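Local coordinates for lipoprotein (Leptospira interrogans serogroup Icterohaemorrhagiae serovar copenhageni, PDB 6OE6), which is of unknown function but is probably a membrane-anchored lipoprotein of this pathogenic spirochaete, built here as two packed beta sheets, at residues F16-L21 against L46-D51; M34-Y39 against C55-F60; S67-V72 against A115-V120; L105-Y110 against V128-T133. All coordinates share one frame; numbering follows the deposited sequence.

Interaction 1: F16-L21 against L46-D51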
loop_
_atom_site.group_PDB
_atom_site.type_symbol
_atom_site.label_atom_id
_atom_site.label_comp_id
_atom_site.label_asym_id
_atom_site.label_seq_id
_atom_site.Cartn_x
_atom_site.Cartn_y
_atom_site.Cartn_z
ATOM N N PHE A 16 1.308 6.098 -6.457
ATOM C CA PHE A 16 1.079 5.837 -5.034
ATOM C C PHE A 16 1.928 6.775 -4.179
ATOM O O PHE A 16 3.083 7.062 -4.513
ATOM C CB PHE A 16 1.419 4.392 -4.661
ATOM C CG PHE A 16 0.478 3.370 -5.233
ATOM C CD1 PHE A 16 -0.681 3.032 -4.552
ATOM C CD2 PHE A 16 0.774 2.722 -6.429
ATOM C CE1 PHE A 16 -1.568 2.074 -5.057
ATOM C CE2 PHE A 16 -0.076 1.760 -6.949
ATOM C CZ PHE A 16 -1.273 1.437 -6.265
ATOM N N GLY A 17 1.344 7.253 -3.073
ATOM C CA GLY A 17 2.077 8.034 -2.101
ATOM C C GLY A 17 1.803 7.492 -0.711
ATOM O O GLY A 17 0.782 6.857 -0.472
ATOM N N TRP A 18 2.735 7.758 0.211
ATOM C CA TRP A 18 2.694 7.124 1.522
ATOM C C TRP A 18 3.098 8.094 2.617
ATOM O O TRP A 18 3.916 8.993 2.403
ATOM C CB TRP A 18 3.626 5.898 1.585
ATOM C CG TRP A 18 3.508 5.036 0.359
ATOM C CD1 TRP A 18 4.102 5.249 -0.859
ATOM C CD2 TRP A 18 2.735 3.845 0.227
ATOM N NE1 TRP A 18 3.746 4.256 -1.736
ATOM C CE2 TRP A 18 2.910 3.376 -1.090
ATOM C CE3 TRP A 18 1.914 3.122 1.097
ATOM C CZ2 TRP A 18 2.285 2.221 -1.561
ATOM C CZ3 TRP A 18 1.301 1.970 0.628
ATOM C CH2 TRP A 18 1.489 1.532 -0.687
ATOM N N VAL A 19 2.538 7.881 3.806
ATOM C CA VAL A 19 3.029 8.535 5.019
ATOM C C VAL A 19 2.799 7.575 6.175
ATOM O O VAL A 19 1.825 6.818 6.177
ATOM C CB VAL A 19 2.365 9.914 5.262
ATOM C CG1 VAL A 19 0.852 9.786 5.441
ATOM C CG2 VAL A 19 2.973 10.586 6.472
ATOM N N LEU A 20 3.734 7.557 7.123
ATOM C CA LEU A 20 3.631 6.707 8.302
ATOM C C LEU A 20 3.124 7.537 9.474
ATOM O O LEU A 20 3.655 8.622 9.737
ATOM C CB LEU A 20 4.985 6.085 8.640
ATOM C CG LEU A 20 5.615 5.149 7.620
ATOM C CD1 LEU A 20 6.957 4.668 8.117
ATOM C CD2 LEU A 20 4.679 3.956 7.401
ATOM N N LEU A 21 2.111 7.024 10.180
ATOM C CA LEU A 21 1.446 7.755 11.257
ATOM C C LEU A 21 1.597 7.033 12.587
ATOM O O LEU A 21 1.401 5.819 12.674
ATOM C CB LEU A 21 -0.037 7.944 10.957
ATOM C CG LEU A 21 -0.468 9.110 10.076
ATOM C CD1 LEU A 21 -1.889 9.514 10.470
ATOM C CD2 LEU A 21 0.490 10.283 10.203
ATOM N N LEU A 46 9.661 -0.266 -1.026
ATOM C CA LEU A 46 8.868 0.186 0.106
ATOM C C LEU A 46 9.025 -0.790 1.271
ATOM O O LEU A 46 8.685 -1.984 1.154
ATOM C CB LEU A 46 7.410 0.335 -0.303
ATOM C CG LEU A 46 7.101 1.341 -1.412
ATOM C CD1 LEU A 46 5.623 1.223 -1.777
ATOM C CD2 LEU A 46 7.414 2.762 -0.937
ATOM N N ILE A 47 9.572 -0.281 2.379
ATOM C CA ILE A 47 9.861 -1.062 3.578
ATOM C C ILE A 47 9.334 -0.275 4.771
ATOM O O ILE A 47 9.887 0.772 5.123
ATOM C CB ILE A 47 11.361 -1.340 3.739
ATOM C CG1 ILE A 47 11.898 -2.111 2.528
ATOM C CG2 ILE A 47 11.628 -2.092 5.030
ATOM C CD1 ILE A 47 13.388 -2.278 2.580
ATOM N N PHE A 48 8.271 -0.771 5.385
ATOM C CA PHE A 48 7.567 -0.079 6.459
ATOM C C PHE A 48 7.700 -0.852 7.773
ATOM O O PHE A 48 7.797 -2.090 7.784
ATOM C CB PHE A 48 6.077 0.086 6.108
ATOM C CG PHE A 48 5.823 0.849 4.819
ATOM C CD1 PHE A 48 6.544 1.995 4.510
ATOM C CD2 PHE A 48 4.838 0.430 3.925
ATOM C CE1 PHE A 48 6.310 2.700 3.333
ATOM C CE2 PHE A 48 4.601 1.130 2.753
ATOM C CZ PHE A 48 5.337 2.265 2.453
ATOM N N PRO A 49 7.723 -0.157 8.903
ATOM C CA PRO A 49 7.782 -0.837 10.197
ATOM C C PRO A 49 6.401 -1.338 10.591
ATOM O O PRO A 49 5.395 -0.947 10.013
ATOM C CB PRO A 49 8.251 0.278 11.140
ATOM C CG PRO A 49 7.585 1.499 10.552
ATOM C CD PRO A 49 7.645 1.306 9.046
ATOM N N ASP A 50 6.371 -2.192 11.617
ATOM C CA ASP A 50 5.117 -2.779 12.087
ATOM C C ASP A 50 4.473 -1.976 13.211
ATOM O O ASP A 50 3.482 -2.430 13.800
ATOM C CB ASP A 50 5.343 -4.226 12.544
ATOM C CG ASP A 50 6.080 -4.334 13.884
ATOM O OD1 ASP A 50 6.737 -3.372 14.343
ATOM O OD2 ASP A 50 5.993 -5.418 14.492
ATOM N N ASP A 51 5.013 -0.804 13.541
ATOM C CA ASP A 51 4.494 -0.053 14.675
ATOM C C ASP A 51 3.994 1.335 14.289
ATOM O O ASP A 51 3.806 2.190 15.172
ATOM C CB ASP A 51 5.551 0.029 15.780
ATOM C CG ASP A 51 6.793 0.792 15.366
ATOM O OD1 ASP A 51 6.924 1.186 14.195
ATOM O OD2 ASP A 51 7.655 1.018 16.251
#
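Trp-18, on a middle strand of one beta sheet, lays one face of its indole against Leu-46 and Phe-48 from the edge of the other, so this is sheet-to-sheet packing in a two-sheet, sandwich-like core. The axes of the short segments 16-21 and 47-49 pass 9.2 Å apart at 19°, too far for backbone pairing, and side chains alone fill the gap. Both Leu-46 methyls come to the same indole face: CD1 sits off-centre above it, 3.5 Å from Trp-18 CZ2, while CD2 lies toward the pyrrole end. Phe-48 reaches that face with its far end, CE2 standing 3.7 Å from Trp-18 CE3. The Phe-48 ring and the six-membered ring of Trp-18 are inclined at 46°, an oblique aromatic pair with centroids 5.3 Å apart. Trp-18 has CG anti to its carbonyl carbon (chi1 -44°), which carries the indole across toward strand 47-49; its NE1 is satisfied by the carbonyl of Thr-42. Within its own sheet Phe-48 also meets the ring of Phe-126 on strand 119-129, and Val-124 of that strand touches both Trp-18 and Leu-46. Toward the more exposed end, Leu-20 divides its two methyls: CD2 touches Phe-48 CD1 at 4.0 Å, and CD1 reaches the pyrrolidine of Pro-49, 3.6 Å from its CD.

Interaction 2: M34-Y39 against C55-F60. With FMT (formic acid), chain D.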
loop_
_atom_site.group_PDB
_atom_site.type_symbol
_atom_site.label_atom_id
_atom_site.label_comp_id
_atom_site.label_asym_id
_atom_site.label_seq_id
_atom_site.Cartn_x
_atom_site.Cartn_y
_atom_site.Cartn_z
ATOM N N MET A 34 -5.674 15.061 6.662
ATOM C CA MET A 34 -4.473 14.734 5.902
ATOM C C MET A 34 -4.532 15.321 4.496
ATOM O O MET A 34 -5.590 15.343 3.868
ATOM C CB MET A 34 -4.285 13.225 5.831
ATOM C CG MET A 34 -2.839 12.801 5.751
ATOM S SD MET A 34 -2.663 11.111 6.330
ATOM C CE MET A 34 -3.947 11.052 7.579
ATOM N N THR A 35 -3.385 15.782 3.999
ATOM C CA THR A 35 -3.326 16.545 2.761
ATOM C C THR A 35 -2.370 15.889 1.774
ATOM O O THR A 35 -1.394 15.243 2.167
ATOM C CB THR A 35 -2.894 17.986 3.032
ATOM O OG1 THR A 35 -2.748 18.682 1.790
ATOM C CG2 THR A 35 -1.580 18.009 3.798
ATOM N N VAL A 36 -2.661 16.081 0.482
ATOM C CA VAL A 36 -1.946 15.378 -0.585
ATOM C C VAL A 36 -0.446 15.634 -0.494
ATOM O O VAL A 36 0.368 14.735 -0.738
ATOM C CB VAL A 36 -2.509 15.785 -1.964
ATOM C CG1 VAL A 36 -1.770 15.073 -3.082
ATOM C CG2 VAL A 36 -3.993 15.481 -2.048
ATOM N N GLY A 37 -0.055 16.858 -0.133
ATOM C CA GLY A 37 1.355 17.190 -0.030
ATOM C C GLY A 37 2.097 16.432 1.051
ATOM O O GLY A 37 3.329 16.349 0.998
ATOM N N GLU A 38 1.382 15.872 2.031
ATOM C CA GLU A 38 2.049 15.143 3.106
ATOM C C GLU A 38 2.590 13.795 2.650
ATOM O O GLU A 38 3.447 13.221 3.331
ATOM C CB GLU A 38 1.091 14.936 4.282
ATOM N N TYR A 39 2.110 13.274 1.526
ATOM C CA TYR A 39 2.475 11.937 1.083
ATOM C C TYR A 39 3.764 11.968 0.274
ATOM O O TYR A 39 4.006 12.901 -0.499
ATOM C CB TYR A 39 1.357 11.325 0.236
ATOM C CG TYR A 39 0.064 11.052 0.969
ATOM C CD1 TYR A 39 -0.158 9.829 1.587
ATOM C CD2 TYR A 39 -0.945 12.011 1.027
ATOM C CE1 TYR A 39 -1.333 9.556 2.241
ATOM C CE2 TYR A 39 -2.136 11.753 1.698
ATOM C CZ TYR A 39 -2.327 10.519 2.292
ATOM O OH TYR A 39 -3.506 10.238 2.942
ATOM N N CYS A 55 -0.271 4.823 5.750
ATOM C CA CYS A 55 -1.308 5.580 5.046
ATOM C C CYS A 55 -0.916 5.756 3.587
ATOM O O CYS A 55 0.221 6.141 3.293
ATOM C CB CYS A 55 -1.519 6.956 5.677
ATOM S SG CYS A 55 -1.847 6.906 7.444
ATOM N N TYR A 56 -1.843 5.481 2.674
ATOM C CA TYR A 56 -1.542 5.642 1.261
ATOM C C TYR A 56 -2.533 6.578 0.591
ATOM O O TYR A 56 -3.659 6.824 1.060
ATOM C CB TYR A 56 -1.507 4.283 0.502
ATOM C CG TYR A 56 -2.896 3.722 0.261
ATOM C CD1 TYR A 56 -3.616 4.053 -0.886
ATOM C CD2 TYR A 56 -3.482 2.878 1.177
ATOM C CE1 TYR A 56 -4.896 3.569 -1.091
ATOM C CE2 TYR A 56 -4.751 2.390 0.985
ATOM C CZ TYR A 56 -5.454 2.731 -0.156
ATOM O OH TYR A 56 -6.731 2.235 -0.326
ATOM N N ILE A 57 -2.066 7.134 -0.513
ATOM C CA ILE A 57 -2.914 7.846 -1.449
ATOM C C ILE A 57 -2.641 7.231 -2.813
ATOM O O ILE A 57 -1.520 6.785 -3.094
ATOM C CB ILE A 57 -2.634 9.367 -1.427
ATOM C CG1 ILE A 57 -3.706 10.122 -2.207
ATOM C CG2 ILE A 57 -1.237 9.682 -1.964
ATOM C CD1 ILE A 57 -3.670 11.635 -1.989
ATOM N N TYR A 58 -3.677 7.145 -3.645
ATOM C CA TYR A 58 -3.491 6.774 -5.045
ATOM C C TYR A 58 -4.062 7.860 -5.940
ATOM O O TYR A 58 -5.233 8.220 -5.808
ATOM C CB TYR A 58 -4.140 5.422 -5.383
ATOM C CG TYR A 58 -3.875 5.011 -6.815
ATOM C CD1 TYR A 58 -2.609 4.610 -7.218
ATOM C CD2 TYR A 58 -4.874 5.068 -7.775
ATOM C CE1 TYR A 58 -2.358 4.254 -8.530
ATOM C CE2 TYR A 58 -4.630 4.711 -9.082
ATOM C CZ TYR A 58 -3.374 4.303 -9.456
ATOM O OH TYR A 58 -3.122 3.956 -10.762
ATOM N N ARG A 59 -3.242 8.377 -6.848
ATOM C CA ARG A 59 -3.696 9.382 -7.806
ATOM C C ARG A 59 -3.878 8.716 -9.162
ATOM O O ARG A 59 -2.914 8.195 -9.733
ATOM C CB ARG A 59 -2.718 10.549 -7.910
ATOM C CG ARG A 59 -3.235 11.648 -8.868
ATOM C CD ARG A 59 -2.502 12.974 -8.714
ATOM N NE ARG A 59 -2.040 13.193 -7.347
ATOM C CZ ARG A 59 -0.783 13.471 -7.016
ATOM N NH1 ARG A 59 0.145 13.592 -7.959
ATOM N NH2 ARG A 59 -0.456 13.644 -5.742
ATOM N N PHE A 60 -5.111 8.734 -9.665
ATOM C CA PHE A 60 -5.426 8.097 -10.934
ATOM C C PHE A 60 -4.801 8.859 -12.095
ATOM O O PHE A 60 -4.734 10.089 -12.097
ATOM C CB PHE A 60 -6.938 8.016 -11.142
ATOM C CG PHE A 60 -7.635 7.114 -10.183
ATOM C CD1 PHE A 60 -7.913 5.803 -10.530
ATOM C CD2 PHE A 60 -8.012 7.572 -8.930
ATOM C CE1 PHE A 60 -8.553 4.960 -9.649
ATOM C CE2 PHE A 60 -8.653 6.735 -8.041
ATOM C CZ PHE A 60 -8.917 5.423 -8.399
HETATM C C FMT D . -7.859 0.908 3.057
HETATM O O1 FMT D . -8.139 1.631 4.003
HETATM O O2 FMT D . -7.816 1.333 1.903
HETATM O O HOH W 1 -4.262 7.878 3.839
#
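A loop with a 3-10 turn at 36-38 folds over the outer face of strand 55-59, a central strand of the four-stranded antiparallel sheet, and Tyr-39 at its end lies flat on Ile-57. Ile-57 CB stands 3.7 Å from the centroid of the Tyr-39 ring and only 2° off the ring normal, a nearly ideal CH-pi contact. Ile-57 CG2 lies under the near end of the same face, 3.5 Å from Tyr-39 CG. With CG1 anti to its backbone N (chi1 -169°), Ile-57 sends CD1 out toward the turn, where it meets Val-36 CG2 at 3.9 Å. The other Val-36 methyl, CG1, packs 3.3 Å from Arg-59 NH2, while Glu-15 on the adjacent strand takes the charge of Arg-59 in a salt bridge. Cys-55 O approaches the Tyr-39 ring at its edge, and the exposed, poorly ordered Met-34 brings SD loosely against Cys-55 CB. At the phenol end, a water donates to Tyr-39 OH at 2.6 Å and to Tyr-56 O at 3.0 Å; Tyr-39 OH is also hydrogen-bonded to Glu-99. Tyr-56 turns to the opposite, inner side of the strand, where its OH donates to a formic acid O2 at 2.6 Å, probably a guest from the crystallisation liquor. No direct hydrogen bond joins the loop to the strand, which implies that apolar packing on Ile-57 holds the ring down, while the water and Glu-99 fix its polar end.

Interaction 3: S67-V72 against A115-V120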
loop_
_atom_site.group_PDB
_atom_site.type_symbol
_atom_site.label_atom_id
_atom_site.label_comp_id
_atom_site.label_asym_id
_atom_site.label_seq_id
_atom_site.Cartn_x
_atom_site.Cartn_y
_atom_site.Cartn_z
ATOM N N SER A 67 -19.020 8.280 -8.410
ATOM C CA SER A 67 -19.979 7.184 -8.421
ATOM C C SER A 67 -19.463 5.923 -9.114
ATOM O O SER A 67 -20.154 4.898 -9.083
ATOM C CB SER A 67 -21.281 7.631 -9.091
ATOM O OG SER A 67 -21.089 7.834 -10.477
ATOM N N ALA A 68 -18.282 5.960 -9.728
ATOM C CA ALA A 68 -17.754 4.775 -10.391
ATOM C C ALA A 68 -17.290 3.744 -9.368
ATOM O O ALA A 68 -16.812 4.085 -8.282
ATOM C CB ALA A 68 -16.595 5.140 -11.318
ATOM N N GLU A 69 -17.424 2.469 -9.727
ATOM C CA GLU A 69 -17.063 1.397 -8.803
ATOM C C GLU A 69 -15.547 1.311 -8.688
ATOM O O GLU A 69 -14.867 0.918 -9.641
ATOM C CB GLU A 69 -17.643 0.064 -9.268
ATOM C CG GLU A 69 -19.149 -0.042 -9.166
ATOM C CD GLU A 69 -19.599 -1.464 -8.890
ATOM O OE1 GLU A 69 -18.754 -2.280 -8.463
ATOM O OE2 GLU A 69 -20.790 -1.767 -9.095
ATOM N N THR A 70 -15.014 1.671 -7.523
ATOM C CA THR A 70 -13.587 1.587 -7.249
ATOM C C THR A 70 -13.355 0.685 -6.045
ATOM O O THR A 70 -14.098 0.745 -5.060
ATOM C CB THR A 70 -12.999 2.982 -6.991
ATOM O OG1 THR A 70 -13.378 3.854 -8.057
ATOM C CG2 THR A 70 -11.497 2.937 -6.942
ATOM N N TYR A 71 -12.339 -0.171 -6.133
ATOM C CA TYR A 71 -11.987 -1.052 -5.031
ATOM C C TYR A 71 -10.476 -1.064 -4.869
ATOM O O TYR A 71 -9.727 -0.824 -5.819
ATOM C CB TYR A 71 -12.453 -2.498 -5.248
ATOM C CG TYR A 71 -13.955 -2.699 -5.187
ATOM C CD1 TYR A 71 -14.573 -3.119 -4.013
ATOM C CD2 TYR A 71 -14.745 -2.479 -6.301
ATOM C CE1 TYR A 71 -15.940 -3.311 -3.950
ATOM C CE2 TYR A 71 -16.111 -2.665 -6.251
ATOM C CZ TYR A 71 -16.704 -3.079 -5.070
ATOM O OH TYR A 71 -18.064 -3.267 -5.009
ATOM N N VAL A 72 -10.034 -1.364 -3.650
ATOM C CA VAL A 72 -8.674 -1.841 -3.435
ATOM C C VAL A 72 -8.761 -3.242 -2.862
ATOM O O VAL A 72 -9.762 -3.626 -2.246
ATOM C CB VAL A 72 -7.864 -0.934 -2.493
ATOM C CG1 VAL A 72 -7.696 0.449 -3.139
ATOM C CG2 VAL A 72 -8.558 -0.831 -1.120
ATOM N N ALA A 115 -8.620 -1.250 -8.329
ATOM C CA ALA A 115 -9.545 -1.626 -9.388
ATOM C C ALA A 115 -10.491 -0.473 -9.677
ATOM O O ALA A 115 -10.974 0.192 -8.756
ATOM C CB ALA A 115 -10.349 -2.873 -9.013
ATOM N N TYR A 116 -10.752 -0.247 -10.961
ATOM C CA TYR A 116 -11.650 0.810 -11.403
ATOM C C TYR A 116 -12.554 0.218 -12.466
ATOM O O TYR A 116 -12.064 -0.309 -13.469
ATOM C CB TYR A 116 -10.868 2.011 -11.944
ATOM C CG TYR A 116 -11.733 3.221 -12.243
ATOM C CD1 TYR A 116 -12.286 3.968 -11.210
ATOM C CD2 TYR A 116 -11.983 3.614 -13.543
ATOM C CE1 TYR A 116 -13.074 5.077 -11.468
ATOM C CE2 TYR A 116 -12.774 4.719 -13.815
ATOM C CZ TYR A 116 -13.318 5.447 -12.771
ATOM O OH TYR A 116 -14.108 6.555 -13.024
ATOM N N GLU A 117 -13.867 0.273 -12.218
ATOM C CA GLU A 117 -14.874 -0.168 -13.186
ATOM C C GLU A 117 -14.601 -1.591 -13.675
ATOM O O GLU A 117 -14.752 -1.903 -14.858
ATOM C CB GLU A 117 -14.964 0.808 -14.361
ATOM C CG GLU A 117 -15.316 2.234 -13.949
ATOM C CD GLU A 117 -16.809 2.449 -13.745
ATOM O OE1 GLU A 117 -17.437 3.092 -14.610
ATOM O OE2 GLU A 117 -17.356 1.978 -12.725
ATOM N N GLY A 118 -14.185 -2.461 -12.751
ATOM C CA GLY A 118 -14.031 -3.872 -13.021
ATOM C C GLY A 118 -12.617 -4.341 -13.308
ATOM O O GLY A 118 -12.337 -5.532 -13.139
ATOM N N ASP A 119 -11.725 -3.455 -13.739
ATOM C CA ASP A 119 -10.375 -3.835 -14.138
ATOM C C ASP A 119 -9.364 -3.439 -13.071
ATOM O O ASP A 119 -9.444 -2.343 -12.504
ATOM C CB ASP A 119 -9.987 -3.173 -15.462
ATOM C CG ASP A 119 -11.043 -3.343 -16.534
ATOM O OD1 ASP A 119 -11.640 -4.436 -16.613
ATOM O OD2 ASP A 119 -11.276 -2.378 -17.289
ATOM N N VAL A 120 -8.406 -4.328 -12.805
ATOM C CA VAL A 120 -7.233 -3.926 -12.031
ATOM C C VAL A 120 -6.405 -2.986 -12.899
ATOM O O VAL A 120 -6.037 -3.327 -14.029
ATOM C CB VAL A 120 -6.414 -5.141 -11.573
ATOM C CG1 VAL A 120 -5.104 -4.688 -10.941
ATOM C CG2 VAL A 120 -7.197 -5.970 -10.568
HETATM O O HOH W 2 -14.112 -1.739 -9.757
#
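Glu-69 and Glu-117 open an antiparallel strand pairing beside the type I' turn of a beta hairpin. Glu-117 N gives a short bond to Glu-69 O, 2.8 Å and nearly straight at 168°. That carbonyl also accepts from a water at 2.8 Å, and the water in turn takes the N-H of Gly-118 in the turn. In the conformer described, one of two for this side chain, Glu-117 OE2 receives Glu-69 N at 3.0 Å from above the carboxylate plane, the chain folding back at chi2 (-82°). Two residues along, Tyr-71 and Ala-115 form a hydrogen-bonded pair, with Tyr-71 N to Ala-115 O at 3.0 Å and Ala-115 N to Tyr-71 O at 2.8 Å. Between these bonds, Thr-70 and Tyr-116 make a non-hydrogen-bonded pair in which Thr-70 OG1 lies at the ring edge, 3.3 Å from Tyr-116 CD1; OG1 donates only weakly to Ala-68 O. Ala-68 CB rests against the phenol end, whose OH bonds to Ser-65 N. In the five-stranded mixed sheet, strand 70-77 lies between strand 108-116 and strand 81-89, joined to the latter through backbone hydrogen bonds such as Thr-70 with Lys-89.

Interaction 4: L105-Y110 against V128-T133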
loop_
_atom_site.group_PDB
_atom_site.type_symbol
_atom_site.label_atom_id
_atom_site.label_comp_id
_atom_site.label_asym_id
_atom_site.label_seq_id
_atom_site.Cartn_x
_atom_site.Cartn_y
_atom_site.Cartn_z
ATOM N N LEU A 105 -0.734 -4.393 10.488
ATOM C CA LEU A 105 -0.351 -5.521 9.630
ATOM C C LEU A 105 0.774 -6.325 10.278
ATOM O O LEU A 105 1.683 -5.759 10.883
ATOM C CB LEU A 105 0.107 -5.037 8.243
ATOM C CG LEU A 105 -0.973 -4.339 7.392
ATOM C CD1 LEU A 105 -0.330 -3.828 6.078
ATOM C CD2 LEU A 105 -2.188 -5.234 7.093
ATOM N N SER A 106 0.697 -7.649 10.162
ATOM C CA SER A 106 1.792 -8.511 10.602
ATOM C C SER A 106 3.004 -8.299 9.693
ATOM O O SER A 106 2.853 -7.936 8.520
ATOM C CB SER A 106 1.377 -9.979 10.546
ATOM O OG SER A 106 0.345 -10.236 11.485
ATOM N N PRO A 107 4.211 -8.566 10.185
ATOM C CA PRO A 107 5.376 -8.515 9.295
ATOM C C PRO A 107 5.166 -9.431 8.097
ATOM O O PRO A 107 4.579 -10.509 8.215
ATOM C CB PRO A 107 6.521 -8.986 10.194
ATOM C CG PRO A 107 6.094 -8.548 11.536
ATOM C CD PRO A 107 4.611 -8.828 11.577
ATOM N N GLY A 108 5.580 -8.960 6.931
ATOM C CA GLY A 108 5.456 -9.767 5.732
ATOM C C GLY A 108 5.489 -8.917 4.477
ATOM O O GLY A 108 5.816 -7.738 4.501
ATOM N N LYS A 109 5.153 -9.560 3.373
ATOM C CA LYS A 109 5.172 -8.919 2.069
ATOM C C LYS A 109 3.735 -8.794 1.592
ATOM O O LYS A 109 2.972 -9.760 1.677
ATOM C CB LYS A 109 6.018 -9.752 1.087
ATOM C CG LYS A 109 6.288 -9.044 -0.246
ATOM C CD LYS A 109 7.402 -9.776 -1.042
ATOM C CE LYS A 109 6.924 -11.108 -1.598
ATOM N NZ LYS A 109 7.970 -11.819 -2.423
ATOM N N TYR A 110 3.377 -7.613 1.082
ATOM C CA TYR A 110 1.997 -7.282 0.738
ATOM C C TYR A 110 1.910 -6.708 -0.660
ATOM O O TYR A 110 2.857 -6.091 -1.163
ATOM C CB TYR A 110 1.391 -6.233 1.718
ATOM C CG TYR A 110 1.280 -6.801 3.121
ATOM C CD1 TYR A 110 0.113 -7.467 3.508
ATOM C CD2 TYR A 110 2.352 -6.730 4.017
ATOM C CE1 TYR A 110 -0.003 -8.035 4.754
ATOM C CE2 TYR A 110 2.241 -7.283 5.285
ATOM C CZ TYR A 110 1.045 -7.930 5.637
ATOM O OH TYR A 110 0.899 -8.502 6.877
ATOM N N VAL A 128 6.474 -5.181 5.366
ATOM C CA VAL A 128 6.318 -4.766 6.770
ATOM C C VAL A 128 7.327 -5.554 7.592
ATOM O O VAL A 128 7.369 -6.789 7.512
ATOM C CB VAL A 128 4.895 -5.016 7.294
ATOM C CG1 VAL A 128 4.792 -4.615 8.777
ATOM C CG2 VAL A 128 3.891 -4.236 6.456
ATOM N N ARG A 129 8.149 -4.859 8.381
ATOM C CA ARG A 129 9.176 -5.540 9.153
ATOM C C ARG A 129 9.052 -5.255 10.643
ATOM O O ARG A 129 8.591 -4.186 11.049
ATOM C CB ARG A 129 10.568 -5.138 8.681
ATOM C CG ARG A 129 10.834 -5.599 7.272
ATOM C CD ARG A 129 12.268 -5.373 6.900
ATOM N NE ARG A 129 13.196 -6.187 7.683
ATOM C CZ ARG A 129 14.006 -5.709 8.624
ATOM N NH1 ARG A 129 14.005 -4.413 8.915
ATOM N NH2 ARG A 129 14.827 -6.526 9.269
ATOM N N SER A 130 9.460 -6.233 11.448
ATOM C CA SER A 130 9.571 -6.024 12.884
ATOM C C SER A 130 10.621 -4.962 13.170
ATOM O O SER A 130 11.728 -5.004 12.625
ATOM C CB SER A 130 9.947 -7.325 13.592
ATOM O OG SER A 130 8.807 -8.131 13.828
ATOM N N THR A 131 10.271 -4.010 14.032
ATOM C CA THR A 131 11.185 -2.943 14.415
ATOM C C THR A 131 12.359 -3.492 15.220
ATOM O O THR A 131 12.463 -3.247 16.427
ATOM C CB THR A 131 10.434 -1.862 15.204
ATOM O OG1 THR A 131 9.470 -2.473 16.072
ATOM C CG2 THR A 131 9.709 -0.925 14.254
ATOM N N ARG A 132 13.249 -4.234 14.549
ATOM C CA ARG A 132 14.415 -4.848 15.177
ATOM C C ARG A 132 15.370 -5.404 14.121
ATOM O O ARG A 132 15.146 -6.504 13.603
ATOM C CB ARG A 132 13.985 -5.962 16.139
ATOM N N THR A 133 16.435 -4.631 13.800
ATOM C CA THR A 133 17.534 -4.865 12.851
ATOM C C THR A 133 17.164 -4.388 11.448
ATOM O O THR A 133 16.129 -4.794 10.901
ATOM C CB THR A 133 17.958 -6.339 12.800
ATOM O OG1 THR A 133 18.352 -6.773 14.107
ATOM C CG2 THR A 133 19.130 -6.531 11.831
#
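Gly-108 and Val-128 exchange two backbone hydrogen bonds at the open end of the beta hairpin formed by strands 108-116 and 119-129. Val-128 N to Gly-108 O is the shorter and straighter, 2.8 Å at 173°, whereas Gly-108 N reaches Val-128 O at 2.9 Å with more bend. Two side-chain grips flank this pair. Tyr-110 OH donates to Ser-106 O at 2.6 Å, tying the ring to the loop that leads into its own strand. On the partner segment, Arg-129 holds the carbonyl of Thr-133 end-on, NH1 and NH2 both pointing to the one oxygen in the guanidinium plane, the closer NH2 at 2.7 Å; NH2 also reaches Glu-147 in a salt bridge. From Ser-130 onward the segment is poorly ordered, so the grip on Thr-133 is less certain.

Packing spreads from Val-128. This residue holds CG1 trans to N (chi1 178°), which turns that methyl to the carbonyls of Leu-105 and Ser-106 and leaves CG2 for the Tyr-110 ring, 3.7 Å from CE2. Leu-105 CD1 lies over the centre of one face of that ring, and Leu-74 and Met-84 touch both residues. At the rim Pro-107 lies beside the strand end: its CG approaches the poorly ordered Ser-130, and its CA sits 3.2 Å from Val-128 O in a CA-H...O contact.

From the N terminus, interaction 1 carries strand 15-21 across to 46-51, closing a long loop and joining the two sheets. Interaction 2 starts inside that loop and closes the stretch from the 3-10 turn to strand 53-59 beyond it, so the two cross; they touch where strands 15-21 and 53-59 pair. Interaction 3 closes the long stretch from 67-72 to 115-120, and interaction 4 the open end of the hairpin; these also cross, at opposite ends of strands 108-116 and 119-129, with centres about 28 Å apart. The backbone of Phe-48 hydrogen-bonds to that of Arg-129, linking interaction 1 to interaction 4, while Phe-60 against Thr-70 brings interaction 2 to interaction 3.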